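Local structure of Sel1 repeat family protein (Pseudomonas aeruginosa, 6LCH) at residues Phe183-Val188 with Gly262-Arg267; Met219-Asp224 with Pro256-Gln261. The protein probably serves as an immunity protein that protects Pseudomonas aeruginosa against the type VI secretion effector PldB. All blocks are in the same frame, centred on the assembly; numbering follows the deposited sequence.

Contact 1: Phe183-Val188 with Gly262-Arg267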
ATOM      1  N   PHE A 183      -9.582 -20.712  -3.132  1.00  8.38           N
ATOM      2  CA  PHE A 183      -8.120 -20.670  -3.129  1.00  7.45           C
ATOM      3  C   PHE A 183      -7.528 -20.248  -4.469  1.00  7.43           C
ATOM      4  O   PHE A 183      -6.651 -19.367  -4.476  1.00  8.02           O
ATOM      5  CB  PHE A 183      -7.578 -22.022  -2.656  1.00  9.24           C
ATOM      6  CG  PHE A 183      -7.956 -22.353  -1.238  1.00 10.10           C
ATOM      7  CD1 PHE A 183      -8.212 -21.341  -0.326  1.00  7.67           C
ATOM      8  CD2 PHE A 183      -8.063 -23.666  -0.819  1.00 10.48           C
ATOM      9  CE1 PHE A 183      -8.560 -21.629   0.975  1.00  9.44           C
ATOM     10  CE2 PHE A 183      -8.418 -23.962   0.483  1.00 12.25           C
ATOM     11  CZ  PHE A 183      -8.664 -22.942   1.382  1.00 12.19           C
ATOM     12  N   PRO A 184      -7.945 -20.793  -5.620  1.00  7.99           N
ATOM     13  CA  PRO A 184      -7.314 -20.365  -6.879  1.00 10.41           C
ATOM     14  C   PRO A 184      -7.609 -18.924  -7.247  1.00  8.68           C
ATOM     15  O   PRO A 184      -6.750 -18.266  -7.840  1.00  6.93           O
ATOM     16  CB  PRO A 184      -7.890 -21.337  -7.914  1.00 15.74           C
ATOM     17  CG  PRO A 184      -8.481 -22.454  -7.129  1.00 18.28           C
ATOM     18  CD  PRO A 184      -8.954 -21.835  -5.863  1.00 12.08           C
ATOM     19  N   LYS A 185      -8.798 -18.414  -6.931  1.00 10.44           N
ATOM     20  CA  LYS A 185      -9.044 -16.991  -7.138  1.00 10.36           C
ATOM     21  C   LYS A 185      -8.250 -16.150  -6.151  1.00  7.76           C
ATOM     22  O   LYS A 185      -7.835 -15.033  -6.481  1.00  8.95           O
ATOM     23  CB  LYS A 185     -10.534 -16.686  -7.017  1.00 11.51           C
ATOM     24  CG  LYS A 185     -10.919 -15.298  -7.487  1.00 12.58           C
ATOM     25  CD  LYS A 185     -12.409 -15.210  -7.730  1.00 17.07           C
ATOM     26  CE  LYS A 185     -12.717 -14.758  -9.139  1.00 18.94           C
ATOM     27  NZ  LYS A 185     -14.174 -14.866  -9.416  1.00 21.66           N
ATOM     28  N   ALA A 186      -8.027 -16.669  -4.942  1.00  7.22           N
ATOM     29  CA  ALA A 186      -7.170 -15.976  -3.989  1.00  6.78           C
ATOM     30  C   ALA A 186      -5.739 -15.911  -4.498  1.00  6.92           C
ATOM     31  O   ALA A 186      -5.082 -14.869  -4.393  1.00  5.89           O
ATOM     32  CB  ALA A 186      -7.223 -16.673  -2.629  1.00  6.70           C
ATOM     33  N   LEU A 187      -5.249 -17.013  -5.069  1.00  5.48           N
ATOM     34  CA  LEU A 187      -3.885 -17.050  -5.586  1.00  7.80           C
ATOM     35  C   LEU A 187      -3.698 -16.084  -6.748  1.00  8.23           C
ATOM     36  O   LEU A 187      -2.612 -15.520  -6.915  1.00 10.87           O
ATOM     37  CB  LEU A 187      -3.535 -18.476  -6.012  1.00  9.36           C
ATOM     38  CG  LEU A 187      -2.062 -18.889  -5.997  1.00 12.59           C
ATOM     39  CD1 LEU A 187      -1.478 -18.803  -4.593  1.00 10.05           C
ATOM     40  CD2 LEU A 187      -1.908 -20.294  -6.552  1.00 11.67           C
ATOM     41  N   VAL A 188      -4.736 -15.889  -7.566  1.00  8.52           N
ATOM     42  CA  VAL A 188      -4.648 -14.931  -8.667  1.00  7.13           C
ATOM     43  C   VAL A 188      -4.385 -13.532  -8.127  1.00  8.40           C
ATOM     44  O   VAL A 188      -3.539 -12.792  -8.645  1.00 11.78           O
ATOM     45  CB  VAL A 188      -5.927 -14.975  -9.522  1.00  8.68           C
ATOM     46  CG1 VAL A 188      -5.999 -13.754 -10.443  1.00 10.86           C
ATOM     47  CG2 VAL A 188      -5.985 -16.262 -10.328  1.00  9.44           C
ATOM     48  N   GLY A 262      -8.699 -26.185  -8.552  1.00 34.01           N
ATOM     49  CA  GLY A 262      -8.435 -25.870  -9.955  1.00 35.61           C
ATOM     50  C   GLY A 262      -7.883 -24.468 -10.162  1.00 32.98           C
ATOM     51  O   GLY A 262      -6.958 -24.040  -9.469  1.00 30.74           O
ATOM     52  N   TYR A 263      -8.440 -23.758 -11.145  1.00 35.77           N
ATOM     53  CA  TYR A 263      -7.996 -22.415 -11.503  1.00 36.81           C
ATOM     54  C   TYR A 263      -8.904 -21.322 -10.964  1.00 32.48           C
ATOM     55  O   TYR A 263      -8.516 -20.149 -10.969  1.00 34.52           O
ATOM     56  CB  TYR A 263      -7.894 -22.278 -13.021  1.00 37.48           C
ATOM     57  CG  TYR A 263      -6.660 -22.927 -13.573  1.00 38.90           C
ATOM     58  CD1 TYR A 263      -5.482 -22.210 -13.695  1.00 35.86           C
ATOM     59  CD2 TYR A 263      -6.664 -24.261 -13.952  1.00 38.21           C
ATOM     60  CE1 TYR A 263      -4.345 -22.797 -14.189  1.00 33.15           C
ATOM     61  CE2 TYR A 263      -5.528 -24.859 -14.450  1.00 37.66           C
ATOM     62  CZ  TYR A 263      -4.370 -24.122 -14.566  1.00 32.33           C
ATOM     63  OH  TYR A 263      -3.226 -24.709 -15.061  1.00 35.62           O
ATOM     64  N   ASP A 264     -10.097 -21.686 -10.518  1.00 33.17           N
ATOM     65  CA  ASP A 264     -10.983 -20.807  -9.768  1.00 31.67           C
ATOM     66  C   ASP A 264     -11.936 -21.752  -9.069  1.00 31.66           C
ATOM     67  O   ASP A 264     -12.605 -22.537  -9.747  1.00 37.05           O
ATOM     68  CB  ASP A 264     -11.730 -19.838 -10.687  1.00 31.36           C
ATOM     69  CG  ASP A 264     -12.373 -18.686  -9.934  1.00 29.06           C
ATOM     70  OD1 ASP A 264     -12.827 -18.885  -8.788  1.00 26.47           O
ATOM     71  OD2 ASP A 264     -12.427 -17.574 -10.498  1.00 30.30           O
ATOM     72  N   ALA A 265     -11.955 -21.735  -7.733  1.00 27.08           N
ATOM     73  CA  ALA A 265     -12.806 -22.679  -7.017  1.00 29.29           C
ATOM     74  C   ALA A 265     -14.210 -22.699  -7.598  1.00 32.14           C
ATOM     75  O   ALA A 265     -14.845 -23.757  -7.641  1.00 32.82           O
ATOM     76  CB  ALA A 265     -12.856 -22.349  -5.525  1.00 21.46           C
ATOM     77  N   ASP A 266     -14.674 -21.556  -8.114  1.00 32.19           N
ATOM     78  CA  ASP A 266     -16.008 -21.476  -8.701  1.00 35.42           C
ATOM     79  C   ASP A 266     -16.159 -22.422  -9.889  1.00 38.38           C
ATOM     80  O   ASP A 266     -17.141 -23.173  -9.977  1.00 42.22           O
ATOM     81  CB  ASP A 266     -16.320 -20.038  -9.115  1.00 37.16           C
ATOM     82  CG  ASP A 266     -17.805 -19.812  -9.319  1.00 36.29           C
ATOM     83  OD1 ASP A 266     -18.565 -20.801  -9.226  1.00 34.90           O
ATOM     84  OD2 ASP A 266     -18.215 -18.657  -9.559  1.00 32.81           O
ATOM     85  N   ARG A 267     -15.192 -22.403 -10.815  1.00 37.54           N
ATOM     86  CA  ARG A 267     -15.243 -23.156 -12.068  1.00 37.63           C
ATOM     87  C   ARG A 267     -14.000 -24.014 -12.226  1.00 40.38           C
ATOM     88  O   ARG A 267     -13.092 -23.669 -12.997  1.00 38.02           O
ATOM     89  CB  ARG A 267     -15.327 -22.221 -13.260  1.00 40.49           C
ATOM     90  CG  ARG A 267     -16.456 -21.301 -13.181  1.00 36.02           C
ATOM     91  CD  ARG A 267     -16.560 -20.607 -14.504  1.00 36.14           C
ATOM     92  NE  ARG A 267     -17.548 -21.274 -15.334  1.00 34.16           N
ATOM     93  CZ  ARG A 267     -18.862 -21.146 -15.201  1.00 37.53           C
ATOM     94  NH1 ARG A 267     -19.373 -20.347 -14.237  1.00 38.97           N
ATOM     95  NH2 ARG A 267     -19.644 -21.806 -16.011  1.00 37.56           N
TER

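Contact 2: Met219-Asp224 with Pro256-Gln261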
ATOM      1  N   MET A 219      -3.039 -23.456   1.442  1.00 11.21           N
ATOM      2  CA  MET A 219      -4.290 -23.713   0.731  1.00 11.91           C
ATOM      3  C   MET A 219      -4.265 -25.053   0.001  1.00 11.32           C
ATOM      4  O   MET A 219      -4.958 -25.231  -1.007  1.00 11.95           O
ATOM      5  CB  MET A 219      -4.620 -22.569  -0.238  1.00  8.14           C
ATOM      6  CG  MET A 219      -4.424 -21.186   0.381  1.00 11.50           C
ATOM      7  SD  MET A 219      -5.139 -19.825  -0.560  1.00 10.39           S
ATOM      8  CE  MET A 219      -3.794 -19.298  -1.607  1.00  9.53           C
ATOM      9  N   TRP A 220      -3.459 -25.992   0.503  1.00 12.06           N
ATOM     10  CA  TRP A 220      -3.334 -27.338  -0.054  1.00  9.90           C
ATOM     11  C   TRP A 220      -2.796 -27.318  -1.481  1.00 12.76           C
ATOM     12  O   TRP A 220      -3.079 -28.216  -2.276  1.00 13.74           O
ATOM     13  CB  TRP A 220      -4.664 -28.095   0.026  1.00 12.99           C
ATOM     14  CG  TRP A 220      -5.026 -28.402   1.438  1.00 14.22           C
ATOM     15  CD1 TRP A 220      -4.530 -29.415   2.208  1.00 14.54           C
ATOM     16  CD2 TRP A 220      -5.931 -27.671   2.271  1.00 14.82           C
ATOM     17  NE1 TRP A 220      -5.086 -29.370   3.465  1.00 16.01           N
ATOM     18  CE2 TRP A 220      -5.949 -28.307   3.529  1.00 12.49           C
ATOM     19  CE3 TRP A 220      -6.738 -26.545   2.072  1.00 16.57           C
ATOM     20  CZ2 TRP A 220      -6.739 -27.855   4.584  1.00 16.42           C
ATOM     21  CZ3 TRP A 220      -7.523 -26.097   3.120  1.00 15.81           C
ATOM     22  CH2 TRP A 220      -7.518 -26.750   4.359  1.00 18.39           C
ATOM     23  N   TYR A 221      -2.017 -26.292  -1.815  1.00 10.29           N
ATOM     24  CA  TYR A 221      -1.284 -26.291  -3.069  1.00 11.66           C
ATOM     25  C   TYR A 221      -0.038 -27.156  -2.938  1.00 11.62           C
ATOM     26  O   TYR A 221       0.595 -27.219  -1.880  1.00 10.21           O
ATOM     27  CB  TYR A 221      -0.899 -24.868  -3.471  1.00 11.79           C
ATOM     28  CG  TYR A 221      -1.982 -24.164  -4.254  1.00 12.60           C
ATOM     29  CD1 TYR A 221      -2.907 -23.349  -3.614  1.00  9.71           C
ATOM     30  CD2 TYR A 221      -2.089 -24.331  -5.626  1.00 12.65           C
ATOM     31  CE1 TYR A 221      -3.899 -22.713  -4.321  1.00 10.44           C
ATOM     32  CE2 TYR A 221      -3.078 -23.699  -6.342  1.00 13.44           C
ATOM     33  CZ  TYR A 221      -3.982 -22.894  -5.684  1.00 13.95           C
ATOM     34  OH  TYR A 221      -4.967 -22.263  -6.394  1.00 12.48           O
ATOM     35  N   ALA A 222       0.303 -27.845  -4.017  1.00 11.09           N
ATOM     36  CA  ALA A 222       1.489 -28.677  -3.979  1.00 12.03           C
ATOM     37  C   ALA A 222       2.735 -27.797  -3.904  1.00 13.48           C
ATOM     38  O   ALA A 222       2.810 -26.770  -4.587  1.00 14.31           O
ATOM     39  CB  ALA A 222       1.558 -29.587  -5.201  1.00 13.69           C
ATOM     40  N   PRO A 223       3.699 -28.144  -3.052  1.00 11.77           N
ATOM     41  CA  PRO A 223       4.967 -27.410  -3.032  1.00 12.40           C
ATOM     42  C   PRO A 223       5.608 -27.374  -4.412  1.00 13.47           C
ATOM     43  O   PRO A 223       5.416 -28.268  -5.239  1.00  9.20           O
ATOM     44  CB  PRO A 223       5.823 -28.208  -2.043  1.00 15.09           C
ATOM     45  CG  PRO A 223       4.832 -28.859  -1.125  1.00 16.12           C
ATOM     46  CD  PRO A 223       3.564 -29.072  -1.915  1.00 12.12           C
ATOM     47  N   ASP A 224       6.377 -26.315  -4.654  1.00 13.41           N
ATOM     48  CA  ASP A 224       6.982 -26.081  -5.963  1.00 14.76           C
ATOM     49  C   ASP A 224       8.306 -25.372  -5.723  1.00 17.23           C
ATOM     50  O   ASP A 224       8.321 -24.239  -5.233  1.00 16.22           O
ATOM     51  CB  ASP A 224       6.052 -25.257  -6.853  1.00 15.59           C
ATOM     52  CG  ASP A 224       6.467 -25.267  -8.319  1.00 17.89           C
ATOM     53  OD1 ASP A 224       7.684 -25.302  -8.604  1.00 18.24           O
ATOM     54  OD2 ASP A 224       5.570 -25.234  -9.189  1.00 16.10           O
ATOM     55  N   PRO A 256      -0.191 -22.605 -10.954  1.00 17.94           N
ATOM     56  CA  PRO A 256      -0.539 -24.016 -11.133  1.00 16.07           C
ATOM     57  C   PRO A 256      -1.999 -24.260 -10.807  1.00 18.50           C
ATOM     58  O   PRO A 256      -2.634 -23.456 -10.106  1.00 15.68           O
ATOM     59  CB  PRO A 256       0.378 -24.734 -10.133  1.00 16.02           C
ATOM     60  CG  PRO A 256       0.653 -23.714  -9.087  1.00 17.77           C
ATOM     61  CD  PRO A 256       0.727 -22.401  -9.821  1.00 15.49           C
ATOM     62  N   PRO A 257      -2.572 -25.354 -11.298  1.00 20.25           N
ATOM     63  CA  PRO A 257      -3.903 -25.750 -10.838  1.00 24.53           C
ATOM     64  C   PRO A 257      -3.851 -26.222  -9.394  1.00 20.34           C
ATOM     65  O   PRO A 257      -2.788 -26.503  -8.836  1.00 20.53           O
ATOM     66  CB  PRO A 257      -4.284 -26.890 -11.786  1.00 26.72           C
ATOM     67  CG  PRO A 257      -2.976 -27.460 -12.216  1.00 24.34           C
ATOM     68  CD  PRO A 257      -2.028 -26.292 -12.295  1.00 25.40           C
ATOM     69  N   HIS A 258      -5.025 -26.286  -8.786  1.00 21.63           N
ATOM     70  CA  HIS A 258      -5.192 -26.776  -7.423  1.00 24.05           C
ATOM     71  C   HIS A 258      -5.708 -28.204  -7.455  1.00 27.03           C
ATOM     72  O   HIS A 258      -6.602 -28.508  -8.259  1.00 30.76           O
ATOM     73  CB  HIS A 258      -6.163 -25.888  -6.650  1.00 23.06           C
ATOM     74  CG  HIS A 258      -6.179 -26.142  -5.175  1.00 22.90           C
ATOM     75  ND1 HIS A 258      -6.931 -27.144  -4.601  1.00 31.03           N
ATOM     76  CD2 HIS A 258      -5.542 -25.520  -4.155  1.00 18.65           C
ATOM     77  CE1 HIS A 258      -6.754 -27.131  -3.293  1.00 26.10           C
ATOM     78  NE2 HIS A 258      -5.915 -26.154  -2.995  1.00 16.54           N
ATOM     79  N   PRO A 259      -5.175 -29.101  -6.620  1.00 28.57           N
ATOM     80  CA  PRO A 259      -5.631 -30.501  -6.657  1.00 34.54           C
ATOM     81  C   PRO A 259      -7.125 -30.672  -6.434  1.00 38.57           C
ATOM     82  O   PRO A 259      -7.704 -31.650  -6.925  1.00 46.70           O
ATOM     83  CB  PRO A 259      -4.817 -31.161  -5.536  1.00 35.00           C
ATOM     84  CG  PRO A 259      -3.591 -30.320  -5.421  1.00 32.56           C
ATOM     85  CD  PRO A 259      -4.040 -28.912  -5.701  1.00 26.98           C
ATOM     86  N   THR A 260      -7.771 -29.760  -5.711  1.00 37.16           N
ATOM     87  CA  THR A 260      -9.211 -29.829  -5.485  1.00 37.86           C
ATOM     88  C   THR A 260      -9.980 -28.683  -6.122  1.00 36.89           C
ATOM     89  O   THR A 260     -11.103 -28.887  -6.588  1.00 45.28           O
ATOM     90  CB  THR A 260      -9.515 -29.856  -3.980  1.00 38.08           C
ATOM     91  OG1 THR A 260      -8.742 -30.886  -3.353  1.00 39.87           O
ATOM     92  CG2 THR A 260     -10.991 -30.143  -3.738  1.00 42.11           C
ATOM     93  N   GLN A 261      -9.403 -27.481  -6.178  1.00 33.24           N
ATOM     94  CA  GLN A 261     -10.145 -26.288  -6.564  1.00 31.10           C
ATOM     95  C   GLN A 261      -9.813 -25.764  -7.957  1.00 34.18           C
ATOM     96  O   GLN A 261     -10.577 -24.947  -8.484  1.00 36.98           O
ATOM     97  CB  GLN A 261      -9.917 -25.178  -5.526  1.00 26.46           C
ATOM     98  CG  GLN A 261      -9.894 -25.660  -4.082  1.00 27.38           C
ATOM     99  CD  GLN A 261     -10.594 -24.705  -3.127  1.00 25.41           C
ATOM    100  OE1 GLN A 261     -10.730 -23.513  -3.407  1.00 15.97           O
ATOM    101  NE2 GLN A 261     -11.046 -25.231  -1.991  1.00 25.48           N
TER
HETATM  102  O   HOH W   1      -5.118 -22.390  -9.119  1.00 17.69           O
HETATM  103  O   HOH W   2      -0.440 -27.799  -6.970  1.00 20.78           O

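Contact 1: Phe183-Val188 with Gly262-Arg267
Pro184, in the first turn of helix 183-195, lies against the backbone of the loop Gly262-Arg267, and the CA atoms of Pro184 and Asp264 come within 4.7 Å. The pyrrolidine ring meets main chain more than side chain: its CG is 3.2 Å from Gly262 O, its CB faces the peptide between Tyr263 and Asp264, and its CD reaches Ala265 N. One apolar side-chain contact adds to this, Pro184 CD to Ala265 CB at 4.0 Å. The ring thus touches the loop from Gly262 to Ala265, which bends round it.

Beside the proline, Lys185 and Asp264 cross at a slant. Lys185 CB already lies against Asp264 OD1; with CG anti to the backbone N (chi1 -168°) and a bend at chi3, the lysine chain brings CD and CE alongside the carboxylate. Lys185 CE lies 3.1 Å from Asp264 OD2, closer than the charged nitrogen, whose salt bridge from Lys185 NZ to Asp264 OD2 measures 3.4 Å. The other carboxylate oxygen, OD1, accepts a hydrogen bond from Asn182 ND2 and a weak one from Asp266 N. Asn182 OD1 in turn accepts from Ala265 N and Lys185 N, so this residue just ahead of the helix links both segments.

The contact joins the start of a helix in the Sel1-repeat region to the C-terminal tail. With no direct hydrogen bond between the two segments, their union rests on proline packing and one rather long ion pair, while much of the polar grip comes through Asn182; the lysine probably supplies electrostatic attraction more than a fixed direction.

Contact 2: Met219-Asp224 with Pro256-Gln261
His258 meets Tyr221 edge to face: the ring planes stand at 89°, and His258 CD2 sits 3.2 Å above the centre of the tyrosine ring. The imidazole reaches Met219 O because chi1 (-168°) puts CG beside the carbonyl carbon. Its NE2 donates to Met219 O, close to the imidazole plane, with an N-H...O angle of 161°; the N...O separation of 2.4 Å is unusually short and its exact value doubtful. On the far side of the ring, ND1 accepts from both Thr260 N and Gln261 N, each tilted out of the ring plane. Pro259 CD and Gln261 CG lie over opposite faces of the imidazole, each offset toward the rim; with the two bonds to ND1 they probably hold its rotation, helped by the bond to Met219 O.

This tight cluster joins two irregular loops, one leading into helix 225-240 and the other following helix 249-252, at the edge of the helical Sel1 fold. Tyr221 also packs on Pro184 and Leu187 of helix 183-195 and on Val208 of helix 199-208.

Toward Pro256 and Pro257 the fit is looser. Tyr221 CD2 and Pro256 CG are 4.5 Å apart, and water connects the polar groups: one molecule accepts from Tyr221 OH at 2.7 Å and donates to Pro256 O, while a second accepts from Ala222 N and donates to Pro257 O over a longer 3.3 Å. At the other end, exposed Pro259 touches Trp220 O through CD at 3.6 Å, and Trp220 meets His258 through its CB, its indole taking no part.

Contacts 1 and 2 have centres 10 Å apart and share a continuous tail: residues 256-261 run directly into 262-267. Along the chain the order is 183-188, 219-224, 256-261, 262-267, so contact 2 falls within the span bridged by contact 1. They also touch. Gln261 OE1 probably accepts a hydrogen bond from Phe183 N at 3.0 Å, Tyr221 OH packs 3.1 Å from Pro184 CA, and Met219 SD lies 3.4 Å from Phe183 CD1. The start of helix 183-195 is therefore met by both loops. Together the contacts lay the C-terminal tail along one edge of the helical array, against a helix that lies within the Sel1 repeat range 166-198.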